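Local coordinates for protein geranylgeranyl pyrophosphate synthetase (Pyrococcus horikoshii, PDB 1WY0) that probably condenses isopentenyl diphosphate with allylic diphosphates in metal-dependent steps to make geranylgeranyl diphosphate, a precursor of archaeal lipids, at residues Ile22-Pro27 against Ala68-Val73; Val165-Tyr170 against Phe250-Asp255; Gly189-Thr194 against Glu198-Leu203; Leu263-Lys268 against Met288-Leu293. One frame throughout, in Å; residues are numbered along the deposited sequence.

Contact 1: residues Ile22-Pro27 against Ala68-Val73; sequences IFELIP and AIYPAV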
loop_
_atom_site.group_PDB
_atom_site.type_symbol
_atom_site.label_atom_id
_atom_site.label_comp_id
_atom_site.label_asym_id
_atom_site.label_seq_id
_atom_site.Cartn_x
_atom_site.Cartn_y
_atom_site.Cartn_z
ATOM N N ILE A 22 -18.400 -0.648 2.366
ATOM C CA ILE A 22 -17.106 -0.572 3.016
ATOM C C ILE A 22 -16.927 -1.702 4.014
ATOM O O ILE A 22 -15.938 -2.433 3.972
ATOM C CB ILE A 22 -16.921 0.771 3.766
ATOM C CG1 ILE A 22 -16.594 1.881 2.765
ATOM C CG2 ILE A 22 -15.820 0.641 4.817
ATOM C CD1 ILE A 22 -16.447 3.240 3.387
ATOM N N PHE A 23 -17.894 -1.858 4.907
ATOM C CA PHE A 23 -17.788 -2.884 5.925
ATOM C C PHE A 23 -18.049 -4.315 5.486
ATOM O O PHE A 23 -17.924 -5.239 6.283
ATOM C CB PHE A 23 -18.654 -2.498 7.121
ATOM C CG PHE A 23 -18.113 -1.312 7.871
ATOM C CD1 PHE A 23 -16.863 -1.378 8.480
ATOM C CD2 PHE A 23 -18.814 -0.114 7.915
ATOM C CE1 PHE A 23 -16.317 -0.274 9.113
ATOM C CE2 PHE A 23 -18.277 1.001 8.547
ATOM C CZ PHE A 23 -17.024 0.920 9.147
ATOM N N GLU A 24 -18.407 -4.513 4.224
ATOM C CA GLU A 24 -18.596 -5.875 3.760
ATOM C C GLU A 24 -17.252 -6.275 3.162
ATOM O O GLU A 24 -16.942 -7.460 3.030
ATOM C CB GLU A 24 -19.723 -5.976 2.728
ATOM C CG GLU A 24 -19.364 -5.644 1.297
ATOM C CD GLU A 24 -20.510 -5.970 0.353
ATOM O OE1 GLU A 24 -21.671 -5.681 0.720
ATOM O OE2 GLU A 24 -20.251 -6.509 -0.749
ATOM N N LEU A 25 -16.453 -5.264 2.816
ATOM C CA LEU A 25 -15.113 -5.472 2.279
ATOM C C LEU A 25 -14.154 -5.671 3.455
ATOM O O LEU A 25 -13.253 -6.503 3.392
ATOM C CB LEU A 25 -14.665 -4.270 1.441
ATOM C CG LEU A 25 -15.125 -4.181 -0.018
ATOM C CD1 LEU A 25 -14.676 -2.864 -0.599
ATOM C CD2 LEU A 25 -14.542 -5.333 -0.832
ATOM N N ILE A 26 -14.344 -4.900 4.522
ATOM C CA ILE A 26 -13.504 -5.033 5.706
ATOM C C ILE A 26 -14.369 -5.384 6.912
ATOM O O ILE A 26 -14.664 -4.547 7.767
ATOM C CB ILE A 26 -12.666 -3.744 6.003
ATOM C CG1 ILE A 26 -13.566 -2.517 6.143
ATOM C CG2 ILE A 26 -11.675 -3.495 4.874
ATOM C CD1 ILE A 26 -12.798 -1.260 6.511
ATOM N N PRO A 27 -14.806 -6.647 6.981
ATOM C CA PRO A 27 -15.610 -7.178 8.073
ATOM C C PRO A 27 -14.729 -7.679 9.224
ATOM O O PRO A 27 -13.509 -7.698 9.153
ATOM C CB PRO A 27 -16.442 -8.333 7.513
ATOM C CG PRO A 27 -15.518 -8.961 6.470
ATOM C CD PRO A 27 -14.652 -7.702 5.996
ATOM N N ALA A 68 -21.874 3.786 -9.409
ATOM C CA ALA A 68 -20.590 4.325 -8.975
ATOM C C ALA A 68 -20.337 4.091 -7.482
ATOM O O ALA A 68 -19.583 4.808 -6.829
ATOM C CB ALA A 68 -20.583 5.828 -9.267
ATOM N N ILE A 69 -20.989 3.051 -6.931
ATOM C CA ILE A 69 -20.865 2.809 -5.489
ATOM C C ILE A 69 -19.516 2.176 -5.117
ATOM O O ILE A 69 -18.774 2.640 -4.259
ATOM C CB ILE A 69 -22.007 1.888 -5.048
ATOM C CG1 ILE A 69 -23.352 2.616 -5.135
ATOM C CG2 ILE A 69 -21.804 1.489 -3.575
ATOM C CD1 ILE A 69 -23.397 3.856 -4.234
ATOM N N TYR A 70 -19.132 1.068 -5.746
ATOM C CA TYR A 70 -17.852 0.452 -5.411
ATOM C C TYR A 70 -16.658 1.334 -5.770
ATOM O O TYR A 70 -15.647 1.332 -5.070
ATOM C CB TYR A 70 -17.717 -0.923 -6.061
ATOM C CG TYR A 70 -18.343 -2.023 -5.242
ATOM C CD1 TYR A 70 -19.638 -2.465 -5.498
ATOM C CD2 TYR A 70 -17.635 -2.626 -4.203
ATOM C CE1 TYR A 70 -20.209 -3.483 -4.746
ATOM C CE2 TYR A 70 -18.197 -3.642 -3.444
ATOM C CZ TYR A 70 -19.487 -4.070 -3.722
ATOM O OH TYR A 70 -20.040 -5.091 -2.978
ATOM N N PRO A 71 -16.744 2.079 -6.882
ATOM C CA PRO A 71 -15.619 2.946 -7.241
ATOM C C PRO A 71 -15.491 4.084 -6.232
ATOM O O PRO A 71 -14.398 4.597 -5.993
ATOM C CB PRO A 71 -16.006 3.443 -8.631
ATOM C CG PRO A 71 -16.695 2.260 -9.199
ATOM C CD PRO A 71 -17.588 1.821 -8.063
ATOM N N ALA A 72 -16.621 4.485 -5.651
ATOM C CA ALA A 72 -16.632 5.546 -4.649
ATOM C C ALA A 72 -16.054 4.948 -3.370
ATOM O O ALA A 72 -15.338 5.614 -2.629
ATOM C CB ALA A 72 -18.047 6.029 -4.400
ATOM N N VAL A 73 -16.378 3.686 -3.120
ATOM C CA VAL A 73 -15.871 3.001 -1.944
ATOM C C VAL A 73 -14.351 2.900 -2.038
ATOM O O VAL A 73 -13.648 3.090 -1.052
ATOM C CB VAL A 73 -16.485 1.588 -1.820
ATOM C CG1 VAL A 73 -15.740 0.770 -0.766
ATOM C CG2 VAL A 73 -17.957 1.702 -1.436
#
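Two ends of helices in the all-alpha prenyl synthase fold meet where I22, E24 and L25, in the last turn of helix 3-25, face Y70 and V73 in the first turns of helix 69-90. V73 is the apolar centre of this junction. Its CG1, anti to the backbone N (chi1 168°), lies 3.8 Å from I22 CG1 and equally 3.8 Å from L25 CD1. The two neighbours approach differently: L25 comes methyl to methyl, tip to tip, whereas the I22 side chain crosses V73 at a slant. Beside this buried patch is a polar pair. E24 extends beyond CG until OE2 stands 2.7 Å from the Y70 OH, at the edge of the ring and in its plane, with the carboxylate turned 72° from the ring. The same OE2 is salt-bridged to R127, which also touches the side chains of Y70 and L25, so the acidic end lies between the cation and the phenol. Helix 107-126 supplies further apolar cover, A124 touching both L25 and V73. The contact thus fixes the end of the N-terminal helix to the start of helix 69-90, whose other end carries the DDIMD sequence that matches the first aspartate-rich motif of polyprenyl synthetases.

Contact 2: residues Val165-Tyr170 against Phe250-Asp255; sequences VTIEEY and FFENAD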
loop_
_atom_site.group_PDB
_atom_site.type_symbol
_atom_site.label_atom_id
_atom_site.label_comp_id
_atom_site.label_asym_id
_atom_site.label_seq_id
_atom_site.Cartn_x
_atom_site.Cartn_y
_atom_site.Cartn_z
ATOM N N VAL A 165 9.988 27.238 2.886
ATOM C CA VAL A 165 9.464 26.669 1.644
ATOM C C VAL A 165 8.900 27.817 0.834
ATOM O O VAL A 165 8.640 28.882 1.377
ATOM C CB VAL A 165 8.291 25.667 1.879
ATOM C CG1 VAL A 165 8.792 24.393 2.536
ATOM C CG2 VAL A 165 7.221 26.323 2.727
ATOM N N THR A 166 8.693 27.592 -0.458
ATOM C CA THR A 166 8.146 28.621 -1.332
ATOM C C THR A 166 6.679 28.332 -1.605
ATOM O O THR A 166 6.212 27.213 -1.405
ATOM C CB THR A 166 8.889 28.667 -2.687
ATOM O OG1 THR A 166 8.479 27.559 -3.503
ATOM C CG2 THR A 166 10.399 28.607 -2.462
ATOM N N ILE A 167 5.950 29.345 -2.059
ATOM C CA ILE A 167 4.544 29.171 -2.362
ATOM C C ILE A 167 4.426 28.078 -3.410
ATOM O O ILE A 167 3.510 27.262 -3.369
ATOM C CB ILE A 167 3.922 30.476 -2.920
ATOM C CG1 ILE A 167 3.784 31.516 -1.800
ATOM C CG2 ILE A 167 2.582 30.187 -3.569
ATOM C CD1 ILE A 167 3.341 32.891 -2.297
ATOM N N GLU A 168 5.366 28.071 -4.349
ATOM C CA GLU A 168 5.371 27.092 -5.425
ATOM C C GLU A 168 5.608 25.672 -4.918
ATOM O O GLU A 168 5.015 24.721 -5.419
ATOM C CB GLU A 168 6.458 27.440 -6.438
ATOM C CG GLU A 168 6.518 26.459 -7.587
ATOM C CD GLU A 168 7.787 26.591 -8.378
ATOM O OE1 GLU A 168 7.981 27.665 -9.000
ATOM O OE2 GLU A 168 8.591 25.622 -8.365
ATOM N N GLU A 169 6.504 25.533 -3.950
ATOM C CA GLU A 169 6.799 24.228 -3.383
ATOM C C GLU A 169 5.557 23.719 -2.670
ATOM O O GLU A 169 5.106 22.599 -2.917
ATOM C CB GLU A 169 7.971 24.325 -2.408
ATOM C CG GLU A 169 9.319 24.069 -3.065
ATOM C CD GLU A 169 10.498 24.425 -2.173
ATOM O OE1 GLU A 169 10.394 25.378 -1.370
ATOM O OE2 GLU A 169 11.542 23.747 -2.286
ATOM N N TYR A 170 4.993 24.558 -1.804
ATOM C CA TYR A 170 3.842 24.060 -1.062
ATOM C C TYR A 170 2.678 23.723 -1.994
ATOM O O TYR A 170 2.067 22.665 -1.911
ATOM C CB TYR A 170 3.414 25.136 -0.064
ATOM C CG TYR A 170 2.041 24.846 0.429
ATOM C CD1 TYR A 170 1.859 23.977 1.502
ATOM C CD2 TYR A 170 0.931 25.431 -0.181
ATOM C CE1 TYR A 170 0.583 23.703 1.968
ATOM C CE2 TYR A 170 -0.348 25.148 0.278
ATOM C CZ TYR A 170 -0.524 24.285 1.344
ATOM O OH TYR A 170 -1.792 24.004 1.812
ATOM N N PHE A 250 4.477 33.991 3.957
ATOM C CA PHE A 250 5.240 34.797 4.913
ATOM C C PHE A 250 6.750 34.753 4.643
ATOM O O PHE A 250 7.447 35.761 4.648
ATOM C CB PHE A 250 4.954 34.283 6.323
ATOM C CG PHE A 250 5.954 34.864 7.279
ATOM C CD1 PHE A 250 7.050 34.108 7.671
ATOM C CD2 PHE A 250 5.760 36.135 7.794
ATOM C CE1 PHE A 250 7.957 34.626 8.584
ATOM C CE2 PHE A 250 6.674 36.651 8.710
ATOM C CZ PHE A 250 7.775 35.901 9.106
ATOM N N PHE A 251 7.267 33.522 4.445
ATOM C CA PHE A 251 8.692 33.377 4.152
ATOM C C PHE A 251 9.080 34.086 2.846
ATOM O O PHE A 251 10.198 34.553 2.664
ATOM C CB PHE A 251 9.025 31.886 4.047
ATOM C CG PHE A 251 9.158 31.295 5.422
ATOM C CD1 PHE A 251 9.620 32.078 6.472
ATOM C CD2 PHE A 251 8.837 29.964 5.632
ATOM C CE1 PHE A 251 9.756 31.526 7.738
ATOM C CE2 PHE A 251 8.975 29.418 6.905
ATOM C CZ PHE A 251 9.435 30.194 7.959
ATOM N N GLU A 252 8.118 34.126 1.904
ATOM C CA GLU A 252 8.405 34.793 0.637
ATOM C C GLU A 252 8.436 36.325 0.767
ATOM O O GLU A 252 9.087 37.029 0.006
ATOM C CB GLU A 252 7.363 34.376 -0.403
ATOM C CG GLU A 252 7.963 34.335 -1.814
ATOM C CD GLU A 252 7.198 33.358 -2.677
ATOM O OE1 GLU A 252 7.310 32.163 -2.448
ATOM O OE2 GLU A 252 6.535 33.806 -3.618
ATOM N N ASN A 253 7.694 36.848 1.759
ATOM C CA ASN A 253 7.514 38.294 1.784
ATOM C C ASN A 253 8.198 38.999 2.965
ATOM O O ASN A 253 8.387 40.213 2.967
ATOM C CB ASN A 253 6.011 38.576 1.790
ATOM C CG ASN A 253 5.491 38.580 0.374
ATOM O OD1 ASN A 253 5.665 39.532 -0.380
ATOM N ND2 ASN A 253 4.737 37.512 0.048
ATOM N N ALA A 254 8.546 38.222 4.009
ATOM C CA ALA A 254 9.011 38.869 5.240
ATOM C C ALA A 254 10.485 39.305 5.191
ATOM O O ALA A 254 11.304 38.738 4.478
ATOM C CB ALA A 254 8.780 37.921 6.411
ATOM N N ASP A 255 10.856 40.338 5.948
ATOM C CA ASP A 255 12.240 40.802 5.965
ATOM C C ASP A 255 13.028 39.839 6.841
ATOM O O ASP A 255 12.446 39.055 7.581
ATOM C CB ASP A 255 12.348 42.232 6.520
ATOM C CG ASP A 255 11.833 42.353 7.941
ATOM O OD1 ASP A 255 12.331 41.635 8.833
ATOM O OD2 ASP A 255 10.927 43.180 8.174
#
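E252 leaves the backbone with chi1 at -148°, short of fully anti, and then runs extended to bring its carboxylate to the first turn of helix 167-193, where I167 places CG1 anti to its own carbonyl carbon, beside the backbone N. These two conformations set the acid against both the amide and the side chain of the same residue. I167 N donates to E252 OE1 over 3.2 Å in an almost perfectly straight bond, 179° at the hydrogen. The amide arrives on the syn side of the carboxylate, 23° out of its plane. The isoleucine meanwhile crosses the glutamate at about a right angle, CG1 lying 3.6 Å from OE1 and CD1 3.6 Å from OE2. On either side of I167 in the sequence, T166 and E169 bind each other reciprocally: E169 N donates to T166 OG1 at 2.9 Å, and T166 N donates to the anti lone pair of E169 OE1, also at 2.9 Å. The positive end of the helix dipole would probably favour a negative charge on E252 as well as on E169. Beside this, the buried F251 brings its ring obliquely to V165, with CD2 4.0 Å from V165 N, and meets the F262 ring on helix 256-264. I167 is further packed by A248 of helix 245-253 and by Y302 of helix 299-315. The pairing of T166 with E169 is a classical N-terminal capping box, here supplemented by an acidic side chain from the last turn of a neighbouring helix.

Contact 3: residues Gly189-Thr194 against Glu198-Leu203; sequences GGIIGT and EYIKAL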
loop_
_atom_site.group_PDB
_atom_site.type_symbol
_atom_site.label_atom_id
_atom_site.label_comp_id
_atom_site.label_asym_id
_atom_site.label_seq_id
_atom_site.Cartn_x
_atom_site.Cartn_y
_atom_site.Cartn_z
ATOM N N GLY A 189 -16.599 10.108 -11.085
ATOM C CA GLY A 189 -18.043 10.176 -11.037
ATOM C C GLY A 189 -18.530 10.380 -12.455
ATOM O O GLY A 189 -19.341 9.604 -12.959
ATOM N N GLY A 190 -18.019 11.420 -13.105
ATOM C CA GLY A 190 -18.409 11.701 -14.473
ATOM C C GLY A 190 -18.286 10.485 -15.374
ATOM O O GLY A 190 -19.285 9.987 -15.900
ATOM N N ILE A 191 -17.057 10.001 -15.540
ATOM C CA ILE A 191 -16.752 8.865 -16.404
ATOM C C ILE A 191 -17.808 7.758 -16.307
ATOM O O ILE A 191 -18.166 7.112 -17.282
ATOM C CB ILE A 191 -15.383 8.310 -16.005
ATOM C CG1 ILE A 191 -14.275 9.286 -16.408
ATOM C CG2 ILE A 191 -15.128 6.980 -16.739
ATOM C CD1 ILE A 191 -12.881 8.752 -16.075
ATOM N N ILE A 192 -18.281 7.516 -15.068
ATOM C CA ILE A 192 -19.218 6.417 -14.867
ATOM C C ILE A 192 -20.594 6.714 -15.464
ATOM O O ILE A 192 -21.420 5.835 -15.662
ATOM C CB ILE A 192 -19.358 6.169 -13.362
ATOM C CG1 ILE A 192 -18.063 5.584 -12.797
ATOM C CG2 ILE A 192 -20.485 5.152 -13.105
ATOM C CD1 ILE A 192 -17.698 4.248 -13.447
ATOM N N GLY A 193 -20.848 8.010 -15.723
ATOM C CA GLY A 193 -22.194 8.327 -16.188
ATOM C C GLY A 193 -22.221 9.188 -17.464
ATOM O O GLY A 193 -23.276 9.597 -17.937
ATOM N N THR A 194 -21.031 9.495 -18.016
ATOM C CA THR A 194 -21.041 10.381 -19.179
ATOM C C THR A 194 -19.804 10.198 -20.064
ATOM O O THR A 194 -18.706 9.921 -19.602
ATOM C CB THR A 194 -21.100 11.825 -18.681
ATOM O OG1 THR A 194 -21.466 12.676 -19.769
ATOM C CG2 THR A 194 -19.725 12.256 -18.159
ATOM N N GLU A 198 -16.078 17.168 -22.061
ATOM C CA GLU A 198 -16.106 18.542 -21.576
ATOM C C GLU A 198 -16.611 18.604 -20.135
ATOM O O GLU A 198 -16.177 19.409 -19.321
ATOM C CB GLU A 198 -17.027 19.353 -22.489
ATOM C CG GLU A 198 -16.497 20.764 -22.746
ATOM C CD GLU A 198 -15.011 20.705 -23.021
ATOM O OE1 GLU A 198 -14.253 20.434 -22.100
ATOM O OE2 GLU A 198 -14.619 20.957 -24.159
ATOM N N TYR A 199 -17.602 17.737 -19.846
ATOM C CA TYR A 199 -18.059 17.602 -18.469
ATOM C C TYR A 199 -16.915 17.137 -17.566
ATOM O O TYR A 199 -16.597 17.731 -16.543
ATOM C CB TYR A 199 -19.167 16.547 -18.432
ATOM C CG TYR A 199 -20.397 17.026 -19.122
ATOM C CD1 TYR A 199 -21.431 16.127 -19.378
ATOM C CD2 TYR A 199 -20.552 18.369 -19.466
ATOM C CE1 TYR A 199 -22.611 16.566 -19.957
ATOM C CE2 TYR A 199 -21.731 18.806 -20.056
ATOM C CZ TYR A 199 -22.755 17.909 -20.306
ATOM O OH TYR A 199 -23.937 18.340 -20.878
ATOM N N ILE A 200 -16.316 15.998 -17.967
ATOM C CA ILE A 200 -15.256 15.404 -17.162
ATOM C C ILE A 200 -14.136 16.404 -16.854
ATOM O O ILE A 200 -13.588 16.453 -15.762
ATOM C CB ILE A 200 -14.695 14.195 -17.916
ATOM C CG1 ILE A 200 -15.746 13.083 -17.989
ATOM C CG2 ILE A 200 -13.473 13.636 -17.167
ATOM C CD1 ILE A 200 -15.332 11.945 -18.924
ATOM N N LYS A 201 -13.768 17.194 -17.879
ATOM C CA LYS A 201 -12.718 18.185 -17.665
ATOM C C LYS A 201 -13.168 19.283 -16.699
ATOM O O LYS A 201 -12.367 19.925 -16.033
ATOM C CB LYS A 201 -12.346 18.799 -19.015
ATOM C CG LYS A 201 -10.906 19.317 -19.035
ATOM C CD LYS A 201 -10.715 20.455 -20.040
ATOM C CE LYS A 201 -10.173 21.730 -19.386
ATOM N NZ LYS A 201 -11.201 22.770 -19.413
ATOM N N ALA A 202 -14.499 19.482 -16.670
ATOM C CA ALA A 202 -15.060 20.475 -15.766
ATOM C C ALA A 202 -15.185 19.922 -14.343
ATOM O O ALA A 202 -14.933 20.600 -13.352
ATOM C CB ALA A 202 -16.437 20.863 -16.304
ATOM N N LEU A 203 -15.586 18.659 -14.241
ATOM C CA LEU A 203 -15.717 17.999 -12.951
ATOM C C LEU A 203 -14.344 17.853 -12.304
ATOM O O LEU A 203 -14.174 18.141 -11.119
ATOM C CB LEU A 203 -16.357 16.620 -13.124
ATOM C CG LEU A 203 -17.874 16.618 -13.326
ATOM C CD1 LEU A 203 -18.356 15.212 -13.662
ATOM C CD2 LEU A 203 -18.551 17.128 -12.058
#
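The one aromatic ring of this contact, that of Y199, turns its edge to T194: OG1 sits near the ring plane, 3.5 Å from CD1, and the two side chains cross at about a right angle. The outlying L321 also touches this tyrosine. T194 OG1 makes a weak hydrogen bond with N196 N in the short turn, while its CG2 slides past I200 in the opposite direction, 4.1 Å from CG1. I200 holds CG1 anti to its carbonyl carbon, beside the backbone N (chi1 -68°), which takes CD1 across I191, 3.8 Å from CG1. At the next turn the L203 CD1 methyl rests directly on the backbone of G190, 3.6 Å from CA. With no side chain at G190, the two helices can close tightly here: the CA atoms of G190 and I200 are 5.6 Å apart, although the segment axes stay 9.2 Å apart and run nearly antiparallel at 162°. R137 of helix 132-159 flanks both I191 and I200, and V61 lies against T194 and L203. This is an antiparallel helical hairpin with a very short connection, its second arm, helix 197-224, carrying near its far end the DDVLD sequence that matches the second aspartate-rich motif of the family.

Contact 4: residues Leu263-Lys268 against Met288-Leu293; sequences LKIFGK and MEAIDL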
loop_
_atom_site.group_PDB
_atom_site.type_symbol
_atom_site.label_atom_id
_atom_site.label_comp_id
_atom_site.label_asym_id
_atom_site.label_seq_id
_atom_site.Cartn_x
_atom_site.Cartn_y
_atom_site.Cartn_z
ATOM N N LEU A 263 11.264 32.044 12.969
ATOM C CA LEU A 263 11.839 30.703 12.947
ATOM C C LEU A 263 12.215 30.203 14.344
ATOM O O LEU A 263 12.214 29.013 14.633
ATOM C CB LEU A 263 13.066 30.716 12.035
ATOM C CG LEU A 263 12.719 30.344 10.591
ATOM C CD1 LEU A 263 13.963 30.172 9.719
ATOM C CD2 LEU A 263 11.938 29.034 10.485
ATOM N N LYS A 264 12.592 31.147 15.221
ATOM C CA LYS A 264 12.855 30.746 16.593
ATOM C C LYS A 264 11.601 30.131 17.224
ATOM O O LYS A 264 11.632 29.085 17.859
ATOM C CB LYS A 264 13.295 31.975 17.384
ATOM C CG LYS A 264 14.801 32.230 17.273
ATOM C CD LYS A 264 15.322 33.110 18.407
ATOM C CE LYS A 264 15.574 34.551 17.951
ATOM N NZ LYS A 264 15.459 35.451 19.093
ATOM N N ILE A 265 10.471 30.843 17.041
ATOM C CA ILE A 265 9.235 30.417 17.692
ATOM C C ILE A 265 8.320 29.613 16.762
ATOM O O ILE A 265 7.103 29.609 16.897
ATOM C CB ILE A 265 8.497 31.665 18.177
ATOM C CG1 ILE A 265 8.230 32.606 17.000
ATOM C CG2 ILE A 265 9.361 32.422 19.201
ATOM C CD1 ILE A 265 7.559 33.906 17.437
ATOM N N PHE A 266 8.940 28.937 15.771
ATOM C CA PHE A 266 8.207 28.129 14.805
ATOM C C PHE A 266 8.566 26.647 14.925
ATOM O O PHE A 266 9.718 26.249 14.812
ATOM C CB PHE A 266 8.548 28.636 13.403
ATOM C CG PHE A 266 7.713 27.917 12.385
ATOM C CD1 PHE A 266 6.327 27.969 12.473
ATOM C CD2 PHE A 266 8.325 27.204 11.367
ATOM C CE1 PHE A 266 5.553 27.306 11.533
ATOM C CE2 PHE A 266 7.540 26.542 10.427
ATOM C CZ PHE A 266 6.154 26.591 10.505
ATOM N N GLY A 267 7.562 25.790 15.173
ATOM C CA GLY A 267 7.836 24.360 15.248
ATOM C C GLY A 267 8.749 24.011 16.426
ATOM O O GLY A 267 9.511 23.054 16.385
ATOM N N LYS A 268 8.660 24.802 17.492
ATOM C CA LYS A 268 9.474 24.575 18.686
ATOM C C LYS A 268 8.694 23.784 19.738
ATOM O O LYS A 268 7.464 23.696 19.684
ATOM C CB LYS A 268 9.924 25.914 19.281
ATOM C CG LYS A 268 10.743 25.785 20.562
ATOM C CD LYS A 268 11.010 27.147 21.192
ATOM C CE LYS A 268 9.706 27.865 21.541
ATOM N NZ LYS A 268 9.929 29.243 22.065
ATOM N N MET A 288 1.188 33.777 19.663
ATOM C CA MET A 288 0.589 35.029 19.219
ATOM C C MET A 288 1.591 35.911 18.490
ATOM O O MET A 288 1.248 36.557 17.512
ATOM C CB MET A 288 -0.007 35.801 20.401
ATOM C CG MET A 288 -0.733 37.073 19.978
ATOM S SD MET A 288 -1.816 37.745 21.241
ATOM C CE MET A 288 -2.975 36.388 21.410
ATOM N N GLU A 289 2.827 35.948 18.974
ATOM C CA GLU A 289 3.853 36.754 18.325
ATOM C C GLU A 289 4.096 36.236 16.909
ATOM O O GLU A 289 4.450 37.005 16.019
ATOM C CB GLU A 289 5.165 36.716 19.118
ATOM C CG GLU A 289 6.360 37.239 18.324
ATOM C CD GLU A 289 7.640 37.359 19.136
ATOM O OE1 GLU A 289 7.763 36.709 20.200
ATOM O OE2 GLU A 289 8.540 38.103 18.688
ATOM N N ALA A 290 3.897 34.934 16.710
ATOM C CA ALA A 290 4.090 34.301 15.403
ATOM C C ALA A 290 2.922 34.608 14.471
ATOM O O ALA A 290 3.110 34.855 13.284
ATOM C CB ALA A 290 4.245 32.794 15.566
ATOM N N ILE A 291 1.710 34.592 15.010
ATOM C CA ILE A 291 0.547 34.897 14.197
ATOM C C ILE A 291 0.574 36.377 13.818
ATOM O O ILE A 291 0.148 36.759 12.727
ATOM C CB ILE A 291 -0.749 34.550 14.945
ATOM C CG1 ILE A 291 -0.854 33.027 15.058
ATOM C CG2 ILE A 291 -1.953 35.147 14.233
ATOM C CD1 ILE A 291 -2.062 32.519 15.818
ATOM N N ASP A 292 1.101 37.207 14.715
ATOM C CA ASP A 292 1.198 38.635 14.446
ATOM C C ASP A 292 2.182 38.894 13.307
ATOM O O ASP A 292 1.977 39.784 12.478
ATOM C CB ASP A 292 1.650 39.389 15.697
ATOM C CG ASP A 292 0.537 39.544 16.714
ATOM O OD1 ASP A 292 -0.649 39.457 16.317
ATOM O OD2 ASP A 292 0.848 39.766 17.905
ATOM N N LEU A 293 3.259 38.118 13.280
ATOM C CA LEU A 293 4.260 38.255 12.234
ATOM C C LEU A 293 3.637 37.923 10.889
ATOM O O LEU A 293 3.949 38.552 9.890
ATOM C CB LEU A 293 5.447 37.330 12.506
ATOM C CG LEU A 293 6.492 37.919 13.445
ATOM C CD1 LEU A 293 7.620 36.927 13.669
ATOM C CD2 LEU A 293 7.028 39.205 12.841
#
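Past the end of helix 256-264 the backbone leaves helical geometry at I265 (phi -98°, psi 27°), which turns its side chain onto the flank of helix 283-296 opposite A290, with the two CA atoms 6.8 Å apart. The contact is then made almost wholly by one methyl group. I265 holds CG1 between the backbone N and the carbonyl carbon (chi1 57°) and continues extended, so that CD1 is carried outward to the helix surface. There it fits beside two consecutive residues. On E289 it lies against CG at 3.7 Å and the carboxylate carbon CD at 3.8 Å, the two side chains crossing at about a right angle. On A290 it reaches 4.0 Å from CB and 3.9 Å from the backbone N. E289 places CG anti to its backbone N and stays extended; its OE2 is salt-bridged to R261 NE on helix 256-264, outside the two segments, while its CG and CD stay beside the isoleucine methyl at the rim of the apolar patch. F262 adds to that patch by touching A290 and L293 and by stacking on F266. The contact therefore sits among short helices: helix 256-264 lies against helix 283-296, I238 of helix 236-240 bears on A290 and F266, and F250 of helix 245-253 packs on L293.

In the fold
From the N terminus, contact 1 first joins helix 3-25 to helix 69-90, closing a loop of 40 residues. Contact 2 opens next and spans 79 residues, from the start of helix 167-193 to the end of helix 245-253. Contact 3, which joins the other end of helix 167-193 to helix 197-224 across a short turn, is enclosed within that span. Contact 4 follows in series, closing a 19-residue loop between helix 256-264 and helix 283-296. No two contacts cross. Contacts 1 and 3 touch through A68 and I192. Contacts 2 and 4 lie across the chain's centre from contact 1, their centres about 15 Å apart, and meet through F250 with L293 and F251 with L263. Helix 167-193 runs between contacts 2 and 3.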